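Local structure of phospholethanolamine N-methyltransferase 2 (Haemonchus contortus, 4KRI) at residues A[286-300]-A[314-327]. The protein probably catalyses S-adenosylmethionine-dependent N-methylation of phosphomonomethylethanolamine, a step in nematode phosphocholine biosynthesis. Numbering follows the deposited sequence.
Sequences EPNSFDYVFSRDCIQ and RALKPGGKVLITMY. With SAH (S-adenosyl-L-homocysteine), chain D; 1SH (2-(methylamino)ethyl dihydrogen phosphate), chain E.
Two donors hold Asp-297 OD1: Thr-325 OG1 across the contact, at 2.8 Å and from above the carboxylate plane, and Trp-424 NE1 from strand 422-430, outside both segments. Their grip sits at the C-terminal ends of two parallel strands, 292-296 and 320-327, whose directions differ by 4°; helix 305-315 links them in the beta-alpha-beta crossover of a Rossmann-like methyltransferase domain. Thr-325 serves both neighbours, because its OG1, set between backbone N and carbonyl carbon (chi1 72°), also lies in plane at the guanidinium edge of Arg-296. The bond there from NE is weak, bent to 125°; the firmer tie of Arg-296 NE is the 3.0 Å salt bridge to Asp-297 OD2, which would help fix the carboxylate's rotation, while NH2 bonds Pro-204 O and NH1 Asn-210 OD1. Water 1 joins Ser-295 OG, which also bonds Ile-229 O, to Cys-298 N and Thr-325 O where the strand gives way to loop.

Gln-300 bends at chi2, bringing OE1 3.0 Å from Tyr-327 N, while NE2 reaches Asp-297 O. Arg-296 O accepts a hydrogen bond from the amino group of S-adenosylhomocysteine; the end of strand 292-296 thus meets the cofactor, while strand 320-327 presents Tyr-327 OH to a phosphate oxygen of the substrate. Ile-299 CD1 meets Met-326 SD and Ile-324 CG2 on the face covered by helix 305-315; on the other face Leu-323 CD2 lies in plane at the edge of the Phe-294 ring, 3.7 Å from CE1.

At the far end Ala-315 O, near the helix terminus, accepts from both Ser-289 N and Phe-290 N. Lys-317 folds at chi3 alongside Asp-291, its NZ reaching OD1 on the syn side at 2.8 Å. Beyond them Pro-287 CG rests over one face of the Arg-314 guanidinium, offset toward its rim and 3.3 Å from NH2.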
# COMPACT_ATOMS: atom_id res chain seq x y z
N GLU A 286 -12.22 -5.35 5.57
CA GLU A 286 -13.36 -5.78 6.37
C GLU A 286 -14.59 -5.06 5.83
O GLU A 286 -14.58 -3.84 5.69
CB GLU A 286 -13.16 -5.42 7.83
CG GLU A 286 -14.02 -6.24 8.75
CD GLU A 286 -13.68 -7.72 8.68
OE1 GLU A 286 -12.49 -8.05 8.49
OE2 GLU A 286 -14.62 -8.54 8.80
N PRO A 287 -15.65 -5.81 5.54
CA PRO A 287 -16.82 -5.11 4.99
C PRO A 287 -17.55 -4.29 6.05
O PRO A 287 -17.53 -4.67 7.25
CB PRO A 287 -17.74 -6.25 4.53
CG PRO A 287 -16.96 -7.53 4.73
CD PRO A 287 -15.89 -7.25 5.72
N ASN A 288 -18.18 -3.21 5.61
CA ASN A 288 -19.05 -2.40 6.46
C ASN A 288 -18.32 -1.90 7.69
O ASN A 288 -18.90 -1.86 8.77
CB ASN A 288 -20.28 -3.19 6.90
CG ASN A 288 -21.13 -3.63 5.72
OD1 ASN A 288 -21.51 -2.82 4.88
ND2 ASN A 288 -21.41 -4.93 5.65
N SER A 289 -17.07 -1.51 7.53
CA SER A 289 -16.24 -1.25 8.70
C SER A 289 -15.69 0.17 8.76
O SER A 289 -15.33 0.64 9.85
CB SER A 289 -15.11 -2.27 8.81
OG SER A 289 -14.15 -2.06 7.81
N PHE A 290 -15.63 0.86 7.62
CA PHE A 290 -15.07 2.21 7.60
C PHE A 290 -16.11 3.31 7.57
O PHE A 290 -17.07 3.26 6.80
CB PHE A 290 -14.09 2.39 6.41
CG PHE A 290 -12.82 1.59 6.57
CD1 PHE A 290 -11.81 2.05 7.39
CD2 PHE A 290 -12.65 0.38 5.92
CE1 PHE A 290 -10.64 1.32 7.55
CE2 PHE A 290 -11.48 -0.36 6.09
CZ PHE A 290 -10.48 0.12 6.90
N ASP A 291 -15.90 4.34 8.38
CA ASP A 291 -16.73 5.55 8.29
C ASP A 291 -16.42 6.37 7.04
O ASP A 291 -17.32 7.00 6.48
CB ASP A 291 -16.54 6.42 9.54
CG ASP A 291 -17.02 5.73 10.79
OD1 ASP A 291 -18.26 5.65 10.98
OD2 ASP A 291 -16.16 5.25 11.58
N TYR A 292 -15.16 6.38 6.62
CA TYR A 292 -14.70 7.18 5.50
C TYR A 292 -13.70 6.41 4.68
O TYR A 292 -12.91 5.64 5.22
CB TYR A 292 -13.99 8.47 6.00
CG TYR A 292 -14.85 9.25 6.95
CD1 TYR A 292 -15.92 10.00 6.48
CD2 TYR A 292 -14.61 9.22 8.31
CE1 TYR A 292 -16.72 10.71 7.35
CE2 TYR A 292 -15.41 9.92 9.20
CZ TYR A 292 -16.46 10.66 8.71
OH TYR A 292 -17.27 11.35 9.58
N VAL A 293 -13.73 6.63 3.38
CA VAL A 293 -12.66 6.18 2.51
C VAL A 293 -12.18 7.41 1.79
O VAL A 293 -12.97 8.16 1.20
CB VAL A 293 -13.16 5.12 1.51
CG1 VAL A 293 -12.09 4.85 0.46
CG2 VAL A 293 -13.51 3.82 2.24
N PHE A 294 -10.88 7.65 1.86
CA PHE A 294 -10.29 8.86 1.30
C PHE A 294 -9.22 8.44 0.33
O PHE A 294 -8.43 7.55 0.63
CB PHE A 294 -9.65 9.64 2.45
CG PHE A 294 -9.00 10.94 2.03
CD1 PHE A 294 -9.74 11.93 1.41
CD2 PHE A 294 -7.66 11.18 2.29
CE1 PHE A 294 -9.16 13.14 1.04
CE2 PHE A 294 -7.06 12.38 1.92
CZ PHE A 294 -7.81 13.37 1.30
N SER A 295 -9.16 9.07 -0.84
CA SER A 295 -8.06 8.77 -1.75
C SER A 295 -7.61 10.04 -2.40
O SER A 295 -8.37 10.69 -3.10
CB SER A 295 -8.47 7.75 -2.80
OG SER A 295 -7.34 7.45 -3.61
N ARG A 296 -6.36 10.42 -2.15
CA ARG A 296 -5.88 11.71 -2.62
C ARG A 296 -4.85 11.56 -3.75
O ARG A 296 -3.70 11.19 -3.49
CB ARG A 296 -5.29 12.45 -1.42
CG ARG A 296 -4.78 13.82 -1.73
CD ARG A 296 -5.89 14.85 -1.87
NE ARG A 296 -5.36 15.88 -2.75
CZ ARG A 296 -4.54 16.84 -2.33
NH1 ARG A 296 -4.23 16.92 -1.04
NH2 ARG A 296 -4.05 17.71 -3.20
N ASP A 297 -5.30 11.80 -4.98
CA ASP A 297 -4.45 11.84 -6.16
C ASP A 297 -3.72 10.52 -6.39
O ASP A 297 -2.54 10.48 -6.74
CB ASP A 297 -3.51 13.05 -6.07
CG ASP A 297 -4.29 14.35 -5.96
OD1 ASP A 297 -5.38 14.44 -6.58
OD2 ASP A 297 -3.86 15.26 -5.24
N CYS A 298 -4.48 9.44 -6.23
CA CYS A 298 -3.99 8.08 -6.42
C CYS A 298 -4.64 7.39 -7.62
O CYS A 298 -3.97 6.71 -8.39
CB CYS A 298 -4.28 7.26 -5.15
SG CYS A 298 -4.34 5.45 -5.36
N ILE A 299 -5.95 7.57 -7.79
CA ILE A 299 -6.66 6.61 -8.64
C ILE A 299 -6.45 6.78 -10.14
O ILE A 299 -6.87 5.93 -10.90
CB ILE A 299 -8.16 6.43 -8.29
CG1 ILE A 299 -9.00 7.61 -8.76
CG2 ILE A 299 -8.33 6.18 -6.79
CD1 ILE A 299 -10.50 7.29 -8.82
N GLN A 300 -5.76 7.84 -10.56
CA GLN A 300 -5.33 7.91 -11.96
C GLN A 300 -4.36 6.77 -12.30
O GLN A 300 -4.12 6.48 -13.47
CB GLN A 300 -4.73 9.28 -12.31
CG GLN A 300 -3.37 9.58 -11.69
CD GLN A 300 -3.48 10.08 -10.27
OE1 GLN A 300 -4.51 10.64 -9.87
NE2 GLN A 300 -2.43 9.89 -9.49
N ARG A 314 -18.09 -1.76 -0.63
CA ARG A 314 -18.15 -2.91 0.28
C ARG A 314 -17.54 -2.57 1.65
O ARG A 314 -18.10 -2.95 2.70
CB ARG A 314 -17.39 -4.08 -0.35
CG ARG A 314 -17.25 -5.30 0.55
CD ARG A 314 -16.53 -6.43 -0.19
NE ARG A 314 -16.40 -7.63 0.62
CZ ARG A 314 -15.41 -7.84 1.48
NH1 ARG A 314 -14.46 -6.92 1.62
NH2 ARG A 314 -15.36 -8.97 2.19
N ALA A 315 -16.43 -1.85 1.64
CA ALA A 315 -15.69 -1.58 2.87
C ALA A 315 -16.34 -0.51 3.75
O ALA A 315 -16.11 -0.48 4.96
CB ALA A 315 -14.25 -1.19 2.54
N LEU A 316 -17.13 0.38 3.14
CA LEU A 316 -17.80 1.43 3.90
C LEU A 316 -18.94 0.89 4.74
O LEU A 316 -19.65 -0.03 4.31
CB LEU A 316 -18.38 2.50 2.95
CG LEU A 316 -17.42 3.54 2.37
CD1 LEU A 316 -18.11 4.32 1.25
CD2 LEU A 316 -16.99 4.49 3.48
N LYS A 317 -19.11 1.45 5.93
CA LYS A 317 -20.34 1.26 6.71
C LYS A 317 -21.51 1.88 5.94
O LYS A 317 -21.32 2.84 5.20
CB LYS A 317 -20.20 1.95 8.08
CG LYS A 317 -19.06 1.42 8.91
CD LYS A 317 -18.66 2.36 10.07
CE LYS A 317 -19.81 2.62 11.02
NZ LYS A 317 -19.38 3.40 12.22
N PRO A 318 -22.71 1.32 6.09
CA PRO A 318 -23.90 2.02 5.58
C PRO A 318 -23.91 3.45 6.12
O PRO A 318 -23.67 3.64 7.33
CB PRO A 318 -25.06 1.23 6.20
CG PRO A 318 -24.50 -0.16 6.42
CD PRO A 318 -23.04 0.06 6.77
N GLY A 319 -24.13 4.43 5.25
CA GLY A 319 -24.09 5.84 5.64
C GLY A 319 -22.70 6.45 5.58
O GLY A 319 -22.53 7.65 5.75
N GLY A 320 -21.69 5.61 5.32
CA GLY A 320 -20.31 6.08 5.23
C GLY A 320 -20.04 6.89 3.97
O GLY A 320 -20.83 6.87 3.02
N LYS A 321 -18.92 7.60 3.95
CA LYS A 321 -18.65 8.54 2.87
C LYS A 321 -17.30 8.29 2.21
O LYS A 321 -16.31 8.02 2.88
CB LYS A 321 -18.71 9.98 3.38
CG LYS A 321 -18.42 11.02 2.30
CD LYS A 321 -18.73 12.45 2.76
CE LYS A 321 -20.18 12.82 2.49
NZ LYS A 321 -20.53 14.18 2.99
N VAL A 322 -17.29 8.38 0.88
CA VAL A 322 -16.06 8.28 0.10
C VAL A 322 -15.75 9.66 -0.47
O VAL A 322 -16.66 10.38 -0.85
CB VAL A 322 -16.18 7.22 -1.02
CG1 VAL A 322 -17.38 7.49 -1.91
CG2 VAL A 322 -14.89 7.15 -1.85
N LEU A 323 -14.47 10.03 -0.47
CA LEU A 323 -14.03 11.29 -1.06
C LEU A 323 -12.71 11.02 -1.76
O LEU A 323 -11.78 10.48 -1.18
CB LEU A 323 -13.87 12.37 0.01
CG LEU A 323 -13.70 13.81 -0.48
CD1 LEU A 323 -14.22 14.80 0.55
CD2 LEU A 323 -12.24 14.09 -0.79
N ILE A 324 -12.64 11.39 -3.04
CA ILE A 324 -11.46 11.13 -3.86
C ILE A 324 -11.11 12.39 -4.66
O ILE A 324 -12.01 13.07 -5.17
CB ILE A 324 -11.74 9.98 -4.86
CG1 ILE A 324 -12.15 8.69 -4.13
CG2 ILE A 324 -10.53 9.70 -5.76
CD1 ILE A 324 -12.64 7.57 -5.05
N THR A 325 -9.83 12.72 -4.74
CA THR A 325 -9.35 13.66 -5.74
C THR A 325 -8.44 12.90 -6.68
O THR A 325 -7.79 11.96 -6.27
CB THR A 325 -8.62 14.90 -5.15
OG1 THR A 325 -7.34 14.50 -4.64
CG2 THR A 325 -9.45 15.55 -4.04
N MET A 326 -8.40 13.30 -7.96
CA MET A 326 -7.60 12.54 -8.91
C MET A 326 -7.22 13.40 -10.10
O MET A 326 -7.91 14.37 -10.40
CB MET A 326 -8.41 11.33 -9.41
CG MET A 326 -9.64 11.74 -10.20
SD MET A 326 -10.95 10.49 -10.44
CE MET A 326 -12.27 11.26 -9.48
N TYR A 327 -6.13 13.06 -10.77
CA TYR A 327 -5.89 13.62 -12.11
C TYR A 327 -6.98 13.04 -13.00
O TYR A 327 -7.30 11.85 -12.89
CB TYR A 327 -4.52 13.20 -12.65
CG TYR A 327 -3.31 13.91 -12.05
CD1 TYR A 327 -3.44 14.89 -11.09
CD2 TYR A 327 -2.02 13.58 -12.48
CE1 TYR A 327 -2.31 15.53 -10.55
CE2 TYR A 327 -0.89 14.23 -11.97
CZ TYR A 327 -1.05 15.20 -11.00
OH TYR A 327 0.08 15.82 -10.49
N SAH D . -2.20 10.26 -0.94
CA SAH D . -0.77 10.63 -0.80
CB SAH D . 0.08 9.92 -1.93
CG SAH D . -0.15 10.38 -3.37
SD SAH D . 0.86 9.44 -4.56
C SAH D . -0.59 12.09 -0.71
O SAH D . -1.56 12.83 -0.68
OXT SAH D . 0.52 12.53 -0.45
C5' SAH D . -0.13 8.07 -5.16
C4' SAH D . 0.03 6.84 -4.47
O4' SAH D . -0.98 5.91 -4.92
C3' SAH D . 1.32 6.21 -4.82
O3' SAH D . 2.08 6.06 -3.64
C2' SAH D . 0.99 4.90 -5.38
O2' SAH D . 1.90 3.89 -5.01
C1' SAH D . -0.38 4.66 -4.84
N9 SAH D . -1.14 3.61 -5.61
C8 SAH D . -1.37 3.58 -6.94
N7 SAH D . -2.14 2.52 -7.21
C5 SAH D . -2.41 1.88 -6.06
C6 SAH D . -3.16 0.73 -5.75
N6 SAH D . -3.79 0.00 -6.73
N1 SAH D . -3.23 0.36 -4.46
C2 SAH D . -2.61 1.05 -3.49
N3 SAH D . -1.90 2.16 -3.75
C4 SAH D . -1.77 2.59 -5.02
O4 1SH E . 2.33 15.33 -11.65
P1 1SH E . 3.05 13.99 -11.77
O1 1SH E . 2.61 13.22 -12.95
O3 1SH E . 4.60 14.25 -11.84
O2 1SH E . 2.70 13.12 -10.49
C1 1SH E . 2.88 13.66 -9.28
C2 1SH E . 2.33 12.86 -8.11
N1 1SH E . 0.90 12.73 -8.03
C3 1SH E . 0.61 11.83 -6.98
O HOH W 1 -7.19 9.25 -5.77